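Local coordinates for protein kojibiose phosphorylase (PDB 6W0P) that belongs to glycoside hydrolase family 65, with a beta-rich N-terminal domain, a helical central catalytic domain and a small C-terminal beta domain, at residues G682-I685 with L690-T693; A426-M431 with F595-E600; L713-V718 with I724-T729; Y612-T617 with S626-I631. One frame throughout, in Å; residues are numbered along the deposited sequence. Where two conformers were deposited one is given.

Interaction 1: G682-I685 with L690-T693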
loop_
_atom_site.group_PDB
_atom_site.type_symbol
_atom_site.label_atom_id
_atom_site.label_comp_id
_atom_site.label_asym_id
_atom_site.label_seq_id
_atom_site.Cartn_x
_atom_site.Cartn_y
_atom_site.Cartn_z
ATOM N N GLY A 682 36.058 -18.763 13.059
ATOM C CA GLY A 682 36.727 -17.598 12.443
ATOM C C GLY A 682 37.170 -17.867 11.011
ATOM O O GLY A 682 38.123 -17.249 10.560
ATOM N N LEU A 683 36.474 -18.731 10.278
ATOM C CA LEU A 683 36.830 -19.010 8.868
ATOM C C LEU A 683 36.776 -17.718 8.032
ATOM O O LEU A 683 35.824 -16.929 8.162
ATOM C CB LEU A 683 35.886 -20.074 8.307
ATOM C CG LEU A 683 36.003 -20.281 6.799
ATOM C CD1 LEU A 683 37.318 -20.929 6.446
ATOM C CD2 LEU A 683 34.839 -21.112 6.291
ATOM N N MET A 684 37.799 -17.510 7.214
ATOM C CA MET A 684 37.901 -16.381 6.260
ATOM C C MET A 684 38.962 -16.734 5.212
ATOM O O MET A 684 40.057 -17.244 5.585
ATOM C CB MET A 684 38.264 -15.100 7.026
ATOM C CG MET A 684 38.405 -13.853 6.180
ATOM S SD MET A 684 38.909 -12.371 7.155
ATOM C CE MET A 684 40.586 -12.770 7.639
ATOM N N ILE A 685 38.651 -16.503 3.939
ATOM C CA ILE A 685 39.638 -16.572 2.821
ATOM C C ILE A 685 40.177 -15.159 2.579
ATOM O O ILE A 685 39.398 -14.286 2.221
ATOM C CB ILE A 685 39.016 -17.155 1.540
ATOM C CG1 ILE A 685 38.226 -18.437 1.803
ATOM C CG2 ILE A 685 40.074 -17.336 0.454
ATOM C CD1 ILE A 685 39.043 -19.577 2.357
ATOM N N LEU A 690 43.324 -19.745 3.237
ATOM C CA LEU A 690 42.327 -20.034 4.290
ATOM C C LEU A 690 42.893 -19.607 5.649
ATOM O O LEU A 690 44.001 -20.063 6.001
ATOM C CB LEU A 690 41.981 -21.526 4.261
ATOM C CG LEU A 690 40.852 -21.954 5.192
ATOM C CD1 LEU A 690 39.864 -22.835 4.453
ATOM C CD2 LEU A 690 41.398 -22.679 6.402
ATOM N N ASN A 691 42.113 -18.806 6.375
ATOM C CA ASN A 691 42.376 -18.344 7.753
ATOM C C ASN A 691 41.365 -18.985 8.711
ATOM O O ASN A 691 40.175 -19.112 8.351
ATOM C CB ASN A 691 42.280 -16.819 7.884
ATOM C CG ASN A 691 43.426 -16.049 7.252
ATOM O OD1 ASN A 691 44.118 -15.326 7.951
ATOM N ND2 ASN A 691 43.625 -16.187 5.948
ATOM N N LEU A 692 41.834 -19.332 9.910
ATOM C CA LEU A 692 41.012 -19.756 11.074
ATOM C C LEU A 692 41.477 -18.966 12.296
ATOM O O LEU A 692 42.689 -18.693 12.371
ATOM C CB LEU A 692 41.201 -21.257 11.318
ATOM C CG LEU A 692 40.750 -22.180 10.185
ATOM C CD1 LEU A 692 41.137 -23.626 10.492
ATOM C CD2 LEU A 692 39.256 -22.069 9.975
ATOM N N THR A 693 40.536 -18.573 13.164
ATOM C CA THR A 693 40.776 -17.968 14.501
ATOM C C THR A 693 39.796 -18.585 15.481
ATOM O O THR A 693 38.833 -17.943 15.886
ATOM C CB THR A 693 40.594 -16.445 14.498
ATOM O OG1 THR A 693 41.367 -15.935 13.423
ATOM C CG2 THR A 693 41.034 -15.795 15.794
#
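Met684 and Asn691 face each other as an antiparallel hydrogen-bonded pair, in a beta hairpin whose strands are 684-686 and 689-692. Two backbone bonds join them: Asn691 N gives to Met684 O at 2.7 Å, and Met684 N gives to Asn691 O at 3.1 Å. Asn691 O also receives a CA-H...O contact from Leu683 CA at 3.4 Å. The Asn691 side chain keeps to the face that carries Met684, where its CB lies 3.2 Å from Met684 O; its ND2 bonds weakly to Ile689 O. Apolar contacts take the other face. Leu683 CD1 meets Leu690 CD1 at 3.8 Å, the two side chains crossing at about a right angle, and Ile685 CD1 lies 4.0 Å from the same Leu690 methyl. Leu683 reaches across although its CB points away, because CG stands anti to the backbone N (chi1 170°) and brings CD1 round. Leu692 CD2 adds a looser touch on Leu683 CD1 at 4.2 Å. The hairpin is thus two-sided: one partly exposed face holds the Asn691 amide and Met684, which leans on Met598 and Glu599 of the catalytic domain, and a buried aliphatic face packs against Phe709 and Ile735 of neighbouring strands.

Interaction 2: A426-M431 with F595-E600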
loop_
_atom_site.group_PDB
_atom_site.type_symbol
_atom_site.label_atom_id
_atom_site.label_comp_id
_atom_site.label_asym_id
_atom_site.label_seq_id
_atom_site.Cartn_x
_atom_site.Cartn_y
_atom_site.Cartn_z
ATOM N N ALA A 426 27.270 -13.446 -4.842
ATOM C CA ALA A 426 27.309 -14.910 -5.043
ATOM C C ALA A 426 28.315 -15.251 -6.151
ATOM O O ALA A 426 29.143 -16.141 -5.918
ATOM C CB ALA A 426 25.933 -15.461 -5.354
ATOM N N ILE A 427 28.270 -14.559 -7.301
ATOM C CA ILE A 427 29.218 -14.821 -8.422
ATOM C C ILE A 427 30.641 -14.651 -7.888
ATOM O O ILE A 427 31.452 -15.602 -8.050
ATOM C CB ILE A 427 28.923 -13.920 -9.628
ATOM C CG1 ILE A 427 27.633 -14.329 -10.341
ATOM C CG2 ILE A 427 30.099 -13.884 -10.591
ATOM C CD1 ILE A 427 27.044 -13.221 -11.198
ATOM N N TYR A 428 30.914 -13.507 -7.256
ATOM C CA TYR A 428 32.200 -13.145 -6.610
ATOM C C TYR A 428 32.620 -14.196 -5.569
ATOM O O TYR A 428 33.769 -14.660 -5.589
ATOM C CB TYR A 428 32.073 -11.761 -5.983
ATOM C CG TYR A 428 33.165 -11.395 -5.015
ATOM C CD1 TYR A 428 34.418 -10.988 -5.449
ATOM C CD2 TYR A 428 32.935 -11.429 -3.648
ATOM C CE1 TYR A 428 35.421 -10.651 -4.551
ATOM C CE2 TYR A 428 33.921 -11.078 -2.739
ATOM C CZ TYR A 428 35.168 -10.693 -3.191
ATOM O OH TYR A 428 36.108 -10.348 -2.255
ATOM N N HIS A 429 31.721 -14.582 -4.668
ATOM C CA HIS A 429 32.011 -15.564 -3.593
ATOM C C HIS A 429 32.349 -16.918 -4.230
ATOM O O HIS A 429 33.330 -17.562 -3.819
ATOM C CB HIS A 429 30.846 -15.611 -2.590
ATOM C CG HIS A 429 31.230 -16.094 -1.235
ATOM N ND1 HIS A 429 30.304 -16.242 -0.221
ATOM C CD2 HIS A 429 32.409 -16.524 -0.749
ATOM C CE1 HIS A 429 30.922 -16.709 0.852
ATOM N NE2 HIS A 429 32.215 -16.901 0.555
ATOM N N TYR A 430 31.591 -17.299 -5.251
ATOM C CA TYR A 430 31.755 -18.571 -5.986
ATOM C C TYR A 430 33.150 -18.626 -6.632
ATOM O O TYR A 430 33.857 -19.663 -6.525
ATOM C CB TYR A 430 30.677 -18.697 -7.059
ATOM C CG TYR A 430 30.835 -19.943 -7.881
ATOM C CD1 TYR A 430 30.661 -21.177 -7.288
ATOM C CD2 TYR A 430 31.197 -19.900 -9.221
ATOM C CE1 TYR A 430 30.820 -22.351 -8.005
ATOM C CE2 TYR A 430 31.350 -21.065 -9.955
ATOM C CZ TYR A 430 31.176 -22.295 -9.337
ATOM O OH TYR A 430 31.327 -23.470 -10.001
ATOM N N MET A 431 33.517 -17.542 -7.322
ATOM C CA MET A 431 34.815 -17.432 -8.026
ATOM C C MET A 431 35.923 -17.411 -6.966
ATOM O O MET A 431 36.993 -17.982 -7.224
ATOM C CB MET A 431 34.868 -16.177 -8.907
ATOM C CG MET A 431 33.879 -16.237 -10.066
ATOM S SD MET A 431 34.236 -17.593 -11.245
ATOM C CE MET A 431 35.825 -17.033 -11.859
ATOM N N PHE A 595 30.234 -7.636 7.305
ATOM C CA PHE A 595 30.346 -9.120 7.359
ATOM C C PHE A 595 30.780 -9.672 5.993
ATOM O O PHE A 595 31.704 -10.504 5.962
ATOM C CB PHE A 595 29.014 -9.750 7.751
ATOM C CG PHE A 595 28.932 -11.231 7.506
ATOM C CD1 PHE A 595 29.634 -12.120 8.305
ATOM C CD2 PHE A 595 28.081 -11.744 6.542
ATOM C CE1 PHE A 595 29.543 -13.485 8.102
ATOM C CE2 PHE A 595 27.984 -13.116 6.339
ATOM C CZ PHE A 595 28.728 -13.978 7.106
ATOM N N LEU A 596 30.136 -9.231 4.898
ATOM C CA LEU A 596 30.337 -9.847 3.550
ATOM C C LEU A 596 31.769 -9.577 3.072
ATOM O O LEU A 596 32.244 -10.270 2.130
ATOM C CB LEU A 596 29.306 -9.324 2.546
ATOM C CG LEU A 596 27.840 -9.680 2.814
ATOM C CD1 LEU A 596 26.941 -8.974 1.805
ATOM C CD2 LEU A 596 27.597 -11.193 2.772
ATOM N N TYR A 597 32.413 -8.593 3.690
ATOM C CA TYR A 597 33.770 -8.096 3.355
ATOM C C TYR A 597 34.599 -7.923 4.632
ATOM O O TYR A 597 35.426 -6.968 4.708
ATOM C CB TYR A 597 33.634 -6.808 2.544
ATOM C CG TYR A 597 33.178 -7.033 1.129
ATOM C CD1 TYR A 597 34.028 -7.531 0.152
ATOM C CD2 TYR A 597 31.881 -6.729 0.774
ATOM C CE1 TYR A 597 33.587 -7.734 -1.150
ATOM C CE2 TYR A 597 31.426 -6.915 -0.518
ATOM C CZ TYR A 597 32.276 -7.418 -1.481
ATOM O OH TYR A 597 31.755 -7.569 -2.728
ATOM N N MET A 598 34.431 -8.834 5.591
ATOM C CA MET A 598 35.096 -8.794 6.929
ATOM C C MET A 598 36.621 -8.676 6.756
ATOM O O MET A 598 37.267 -8.025 7.600
ATOM C CB MET A 598 34.762 -10.044 7.756
ATOM C CG MET A 598 35.194 -11.363 7.110
ATOM S SD MET A 598 34.904 -12.839 8.132
ATOM C CE MET A 598 33.173 -12.636 8.561
ATOM N N GLU A 599 37.175 -9.263 5.685
ATOM C CA GLU A 599 38.649 -9.293 5.442
ATOM C C GLU A 599 39.213 -7.878 5.231
ATOM O O GLU A 599 40.400 -7.705 5.473
ATOM C CB GLU A 599 39.029 -10.245 4.297
ATOM C CG GLU A 599 38.765 -9.732 2.879
ATOM C CD GLU A 599 37.397 -10.082 2.317
ATOM O OE1 GLU A 599 36.512 -10.544 3.116
ATOM O OE2 GLU A 599 37.194 -9.880 1.091
ATOM N N GLU A 600 38.419 -6.884 4.822
ATOM C CA GLU A 600 38.902 -5.515 4.486
ATOM C C GLU A 600 38.792 -4.564 5.683
ATOM O O GLU A 600 39.286 -3.418 5.571
ATOM C CB GLU A 600 38.088 -4.937 3.332
ATOM C CG GLU A 600 38.465 -5.540 1.999
ATOM C CD GLU A 600 37.387 -5.447 0.942
ATOM O OE1 GLU A 600 36.522 -4.539 1.049
ATOM O OE2 GLU A 600 37.419 -6.290 0.023
HETATM O O HOH W 1 34.864 -10.744 0.470
#
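Tyr428 projects from a regular turn of helix 418-434 toward the 595-600 segment, which leaves helix 590-596 and runs into a short 3-10 turn at 598-600. The helical side is held by bonds such as Tyr430 N to Ala426 O, the 3-10 side by Glu600 N to Tyr597 O at 3.0 Å, and no direct hydrogen bond links the two segments. Their side chains meet instead through two aromatic rings and a water. Tyr428 CE2 comes within 3.7 Å of Tyr597 CE1; the rings lie oblique, planes at 36° and centroids 5.7 Å apart, with Tyr597 OH over one face of the Tyr428 ring. Having CG anti to the backbone N (chi1 166°) carries the Tyr428 ring out from its helix toward Tyr597. Both segments lie in the (alpha/alpha)6 barrel of the family 65 catalytic domain, and the side chains of Tyr597 and Leu596 also pack on helix 487-504. Water 1 lies in the plane of the Tyr428 ring at its edge. It accepts from Tyr428 OH at 3.0 Å and donates to Leu596 O at 3.1 Å and to Glu599 OE2 at 2.6 Å. The Glu599 carboxylate, on a chain bent at chi2 (-91°), comes from the direction opposite to Tyr428 and lies nearly coplanar with its ring; Lys432 adds a long, weak ion pair to OE2.

Interaction 3: L713-V718 with I724-T729; sequences LLTVKV and IITKKT
Thr715 and Thr726 sit side by side on one face of an antiparallel hairpin, their side chains slanting past each other with Thr715 CB 3.4 Å from Thr726 OG1. Thr726 holds its hydroxyl between backbone N and carbonyl carbon (chi1 41°), turned toward the partner strand, where water 3 lies 2.6 Å from Thr726 OG1 and donates to Thr715 O. Thr715 OG1 is hydrogen-bonded to Lys706 NZ. On the same face, Lys717 and Ile724 pair; the lysine chain is fully extended and leads away to a cation-pi contact with Tyr702. On the opposite face Val716 CG2 lies 4.3 Å from Ile725 CG1. Nearby, Leu714 runs alongside the aliphatic part of Lys727, pointing the same way, with Leu714 CD2 4.1 Å from Lys727 CD. The lysine chain bends at its end (chi4 60°), where Lys727 NZ bonds Thr729 OG1 at 2.8 Å as well as Asn731 O and Ile745 O. Four backbone bonds fix the register, among them Thr715 N to Thr726 O at 2.9 Å. Within its five-stranded antiparallel sheet, the hairpin is flanked by strand 702-709 on the 713-718 side and strand 747-751 on the other, while Leu714 and Ile725 face strands 733-737 and 740-744.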
loop_
_atom_site.group_PDB
_atom_site.type_symbol
_atom_site.label_atom_id
_atom_site.label_comp_id
_atom_site.label_asym_id
_atom_site.label_seq_id
_atom_site.Cartn_x
_atom_site.Cartn_y
_atom_site.Cartn_z
ATOM N N LEU A 713 39.544 -31.795 1.772
ATOM C CA LEU A 713 38.520 -32.036 2.802
ATOM C C LEU A 713 39.160 -31.849 4.172
ATOM O O LEU A 713 39.912 -32.745 4.593
ATOM C CB LEU A 713 37.935 -33.439 2.643
ATOM C CG LEU A 713 36.871 -33.811 3.683
ATOM C CD1 LEU A 713 35.837 -32.693 3.829
ATOM C CD2 LEU A 713 36.192 -35.131 3.313
ATOM N N LEU A 714 38.872 -30.727 4.822
ATOM C CA LEU A 714 39.505 -30.319 6.110
ATOM C C LEU A 714 38.602 -30.669 7.291
ATOM O O LEU A 714 37.405 -30.314 7.242
ATOM C CB LEU A 714 39.746 -28.813 6.103
ATOM C CG LEU A 714 40.605 -28.296 4.969
ATOM C CD1 LEU A 714 40.475 -26.793 4.873
ATOM C CD2 LEU A 714 42.057 -28.713 5.158
ATOM N N THR A 715 39.191 -31.268 8.326
ATOM C CA THR A 715 38.589 -31.491 9.662
ATOM C C THR A 715 39.294 -30.598 10.685
ATOM O O THR A 715 40.521 -30.709 10.840
ATOM C CB THR A 715 38.664 -32.960 10.087
ATOM O OG1 THR A 715 38.032 -33.777 9.100
ATOM C CG2 THR A 715 38.011 -33.206 11.425
ATOM N N VAL A 716 38.504 -29.768 11.359
ATOM C CA VAL A 716 38.944 -28.773 12.354
ATOM C C VAL A 716 38.234 -29.119 13.647
ATOM O O VAL A 716 37.023 -28.949 13.692
ATOM C CB VAL A 716 38.641 -27.334 11.910
ATOM C CG1 VAL A 716 39.111 -26.346 12.959
ATOM C CG2 VAL A 716 39.235 -27.003 10.547
ATOM N N LYS A 717 38.998 -29.571 14.646
ATOM C CA LYS A 717 38.535 -29.834 16.025
ATOM C C LYS A 717 39.096 -28.752 16.950
ATOM O O LYS A 717 40.318 -28.567 16.955
ATOM C CB LYS A 717 38.976 -31.231 16.483
ATOM C CG LYS A 717 38.453 -31.632 17.855
ATOM C CD LYS A 717 38.805 -33.039 18.238
ATOM C CE LYS A 717 38.472 -33.299 19.692
ATOM N NZ LYS A 717 38.533 -34.740 20.036
ATOM N N VAL A 718 38.228 -28.111 17.728
ATOM C CA VAL A 718 38.583 -27.034 18.696
ATOM C C VAL A 718 38.151 -27.468 20.102
ATOM O O VAL A 718 36.955 -27.690 20.294
ATOM C CB VAL A 718 37.935 -25.707 18.281
ATOM C CG1 VAL A 718 38.394 -24.554 19.162
ATOM C CG2 VAL A 718 38.198 -25.418 16.815
ATOM N N ILE A 724 43.159 -28.782 16.385
ATOM C CA ILE A 724 43.696 -29.909 15.584
ATOM C C ILE A 724 43.001 -29.821 14.226
ATOM O O ILE A 724 41.739 -29.800 14.190
ATOM C CB ILE A 724 43.467 -31.251 16.328
ATOM C CG1 ILE A 724 44.138 -31.233 17.702
ATOM C CG2 ILE A 724 43.908 -32.465 15.513
ATOM C CD1 ILE A 724 43.502 -32.194 18.697
ATOM N N ILE A 725 43.797 -29.739 13.166
ATOM C CA ILE A 725 43.367 -29.597 11.750
ATOM C C ILE A 725 43.976 -30.780 11.005
ATOM O O ILE A 725 45.223 -30.977 11.151
ATOM C CB ILE A 725 43.832 -28.253 11.160
ATOM C CG1 ILE A 725 43.299 -27.053 11.953
ATOM C CG2 ILE A 725 43.479 -28.158 9.689
ATOM C CD1 ILE A 725 44.120 -25.799 11.782
ATOM N N THR A 726 43.149 -31.539 10.276
ATOM C CA THR A 726 43.579 -32.751 9.544
ATOM C C THR A 726 43.045 -32.717 8.108
ATOM O O THR A 726 41.972 -32.119 7.856
ATOM C CB THR A 726 43.182 -34.039 10.290
ATOM O OG1 THR A 726 41.862 -33.927 10.839
ATOM C CG2 THR A 726 44.122 -34.374 11.425
ATOM N N LYS A 727 43.769 -33.383 7.211
ATOM C CA LYS A 727 43.317 -33.745 5.847
ATOM C C LYS A 727 44.064 -35.004 5.381
ATOM O O LYS A 727 45.094 -35.347 5.975
ATOM C CB LYS A 727 43.497 -32.555 4.893
ATOM C CG LYS A 727 44.894 -32.299 4.360
ATOM C CD LYS A 727 45.028 -31.031 3.559
ATOM C CE LYS A 727 46.475 -30.758 3.195
ATOM N NZ LYS A 727 47.078 -31.842 2.387
ATOM N N LYS A 728 43.572 -35.625 4.303
ATOM C CA LYS A 728 44.117 -36.887 3.727
ATOM C C LYS A 728 44.865 -36.603 2.418
ATOM O O LYS A 728 45.531 -37.512 1.921
ATOM C CB LYS A 728 42.969 -37.874 3.474
ATOM C CG LYS A 728 42.106 -38.179 4.689
ATOM C CD LYS A 728 42.847 -38.901 5.784
ATOM C CE LYS A 728 42.321 -40.301 6.006
ATOM N NZ LYS A 728 41.009 -40.251 6.687
ATOM N N THR A 729 44.697 -35.424 1.829
ATOM C CA THR A 729 45.395 -35.051 0.584
ATOM C C THR A 729 46.892 -35.007 0.892
ATOM O O THR A 729 47.262 -34.801 2.063
ATOM C CB THR A 729 44.870 -33.735 -0.001
ATOM O OG1 THR A 729 44.801 -32.781 1.056
ATOM C CG2 THR A 729 43.528 -33.897 -0.685
HETATM O O HOH W 2 41.227 -34.563 3.081
HETATM O O HOH W 3 41.298 -32.695 13.087
#

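Interaction 4: Y612-T617 with S626-I631; sequences YYEPRT and SIHSII
Thr617 OG1 and His628 NE2 are bridged by water 4, which donates to the hydroxyl at 2.7 Å and lies 2.9 Å from the ring nitrogen, in the plane of the imidazole at its edge. Thr617 OG1 is gripped a second time, for it donates to Tyr613 O from above the carbonyl plane. The rest of the meeting is made by carbon atoms. Thr617 comes at the ring from the opposite direction, its methyl CG2 3.8 Å from His628 CE1, while Glu614 brings CG to 3.8 Å from His628 CD2; both approach the ring obliquely. With CG anti to the carbonyl carbon (chi1 -70°), His628 reaches out from its helix to stand against both residues. The contact ties the 612-617 segment, which leaves helix 603-613, to helix 624-634; these two consecutive helices belong to the barrel of paired helices that forms the catalytic domain. Within the 612-617 segment, Thr617 N bonds to Glu614 O at 3.1 Å. The ring's rotation is set from both nitrogens, since His628 ND1 bonds to Ser624 O one turn earlier in its own helix. Glu614 bends at chi2 (-68°) and sends OE2 to His619, whose ring in turn meets that of His628 edge-to-face. Arg616 places the turn in the assembly, with a salt bridge to Asp583 and a bond from its NH2 to Gln463 of the second subunit.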
loop_
_atom_site.group_PDB
_atom_site.type_symbol
_atom_site.label_atom_id
_atom_site.label_comp_id
_atom_site.label_asym_id
_atom_site.label_seq_id
_atom_site.Cartn_x
_atom_site.Cartn_y
_atom_site.Cartn_z
ATOM N N TYR A 612 28.125 1.052 17.691
ATOM C CA TYR A 612 27.050 2.014 17.335
ATOM C C TYR A 612 25.753 1.267 16.945
ATOM O O TYR A 612 24.698 1.664 17.436
ATOM C CB TYR A 612 27.480 2.987 16.237
ATOM C CG TYR A 612 26.448 4.060 16.019
ATOM C CD1 TYR A 612 26.451 5.228 16.759
ATOM C CD2 TYR A 612 25.403 3.853 15.128
ATOM C CE1 TYR A 612 25.466 6.189 16.581
ATOM C CE2 TYR A 612 24.431 4.809 14.919
ATOM C CZ TYR A 612 24.468 5.986 15.637
ATOM O OH TYR A 612 23.460 6.881 15.451
ATOM N N TYR A 613 25.818 0.221 16.116
ATOM C CA TYR A 613 24.631 -0.390 15.457
ATOM C C TYR A 613 24.034 -1.571 16.230
ATOM O O TYR A 613 22.796 -1.669 16.211
ATOM C CB TYR A 613 24.965 -0.738 14.011
ATOM C CG TYR A 613 25.073 0.486 13.137
ATOM C CD1 TYR A 613 23.976 1.288 12.879
ATOM C CD2 TYR A 613 26.281 0.857 12.583
ATOM C CE1 TYR A 613 24.082 2.424 12.092
ATOM C CE2 TYR A 613 26.397 1.976 11.781
ATOM C CZ TYR A 613 25.299 2.772 11.546
ATOM O OH TYR A 613 25.450 3.874 10.764
ATOM N N GLU A 614 24.835 -2.436 16.858
ATOM C CA GLU A 614 24.297 -3.595 17.618
ATOM C C GLU A 614 23.244 -3.120 18.632
ATOM O O GLU A 614 22.163 -3.687 18.656
ATOM C CB GLU A 614 25.417 -4.410 18.277
ATOM C CG GLU A 614 24.939 -5.662 19.007
ATOM C CD GLU A 614 24.107 -5.463 20.271
ATOM O OE1 GLU A 614 24.549 -4.707 21.131
ATOM O OE2 GLU A 614 22.962 -6.058 20.360
ATOM N N PRO A 615 23.482 -2.110 19.512
ATOM C CA PRO A 615 22.470 -1.715 20.509
ATOM C C PRO A 615 21.228 -0.957 19.984
ATOM O O PRO A 615 20.251 -0.824 20.725
ATOM C CB PRO A 615 23.233 -0.829 21.512
ATOM C CG PRO A 615 24.467 -0.349 20.764
ATOM C CD PRO A 615 24.757 -1.392 19.692
ATOM N N ARG A 616 21.260 -0.507 18.723
ATOM C CA ARG A 616 20.077 0.037 18.011
ATOM C C ARG A 616 19.327 -1.057 17.238
ATOM O O ARG A 616 18.304 -0.716 16.612
ATOM C CB ARG A 616 20.524 1.143 17.060
ATOM C CG ARG A 616 21.174 2.312 17.782
ATOM C CD ARG A 616 21.537 3.456 16.866
ATOM N NE ARG A 616 21.683 4.693 17.619
ATOM C CZ ARG A 616 22.750 5.003 18.358
ATOM N NH1 ARG A 616 23.764 4.156 18.464
ATOM N NH2 ARG A 616 22.798 6.162 18.992
ATOM N N THR A 617 19.790 -2.309 17.252
ATOM C CA THR A 617 19.252 -3.387 16.379
ATOM C C THR A 617 18.289 -4.278 17.184
ATOM O O THR A 617 18.680 -4.847 18.214
ATOM C CB THR A 617 20.363 -4.191 15.720
ATOM O OG1 THR A 617 21.199 -3.267 15.032
ATOM C CG2 THR A 617 19.804 -5.224 14.768
ATOM N N SER A 626 23.054 -14.251 14.180
ATOM C CA SER A 626 24.260 -14.957 13.674
ATOM C C SER A 626 25.312 -13.949 13.167
ATOM O O SER A 626 26.514 -14.195 13.349
ATOM C CB SER A 626 23.891 -16.002 12.616
ATOM O OG SER A 626 23.390 -15.407 11.421
ATOM N N ILE A 627 24.894 -12.879 12.501
ATOM C CA ILE A 627 25.824 -11.874 11.925
ATOM C C ILE A 627 26.515 -11.158 13.085
ATOM O O ILE A 627 27.737 -11.003 13.053
ATOM C CB ILE A 627 25.073 -10.889 11.026
ATOM C CG1 ILE A 627 24.423 -11.605 9.844
ATOM C CG2 ILE A 627 26.000 -9.785 10.571
ATOM C CD1 ILE A 627 25.405 -12.388 9.045
ATOM N N HIS A 628 25.738 -10.755 14.078
ATOM C CA HIS A 628 26.249 -10.054 15.281
ATOM C C HIS A 628 27.170 -11.009 16.071
ATOM O O HIS A 628 28.233 -10.538 16.564
ATOM C CB HIS A 628 25.063 -9.459 16.080
ATOM C CG HIS A 628 24.380 -8.309 15.406
ATOM N ND1 HIS A 628 23.298 -8.462 14.558
ATOM C CD2 HIS A 628 24.632 -6.985 15.451
ATOM C CE1 HIS A 628 22.918 -7.288 14.112
ATOM N NE2 HIS A 628 23.726 -6.364 14.646
ATOM N N SER A 629 26.794 -12.295 16.211
ATOM C CA SER A 629 27.640 -13.304 16.904
ATOM C C SER A 629 28.985 -13.391 16.179
ATOM O O SER A 629 30.025 -13.393 16.863
ATOM C CB SER A 629 27.033 -14.680 16.999
ATOM O OG SER A 629 27.953 -15.543 17.677
ATOM N N ILE A 630 28.957 -13.438 14.842
ATOM C CA ILE A 630 30.181 -13.659 14.019
ATOM C C ILE A 630 31.083 -12.452 14.177
ATOM O O ILE A 630 32.273 -12.658 14.388
ATOM C CB ILE A 630 29.857 -13.944 12.544
ATOM C CG1 ILE A 630 29.240 -15.342 12.408
ATOM C CG2 ILE A 630 31.102 -13.773 11.688
ATOM C CD1 ILE A 630 28.276 -15.485 11.270
ATOM N N ILE A 631 30.521 -11.249 14.071
ATOM C CA ILE A 631 31.308 -9.992 14.198
ATOM C C ILE A 631 31.818 -9.895 15.643
ATOM O O ILE A 631 32.982 -9.555 15.802
ATOM C CB ILE A 631 30.504 -8.766 13.741
ATOM C CG1 ILE A 631 30.266 -8.817 12.232
ATOM C CG2 ILE A 631 31.191 -7.468 14.158
ATOM C CD1 ILE A 631 29.249 -7.780 11.736
HETATM O O HOH W 4 23.046 -3.943 13.225
#

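From the N terminus, interaction 2 comes first and closes by far the longest loop, with 163 residues between 426-431 and 595-600. Interaction 4 follows, closing a loop of 8 residues, then the hairpin contacts 1 and 3, which close turns of 4 and 5; the four are in series, and none encloses or crosses another. Interactions 2 and 4 tie helices and the segments leaving them within the catalytic domain, and touch where Phe595 packs on Ile627 and Ile630. Interaction 1 bridges to the C-terminal beta domain: Met684 SD lies against Glu599 and Met598 of interaction 2, while Leu690 and Leu692 pack on Leu714, Val716 and Ile725 of interaction 3. Interactions 3 and 4 do not touch.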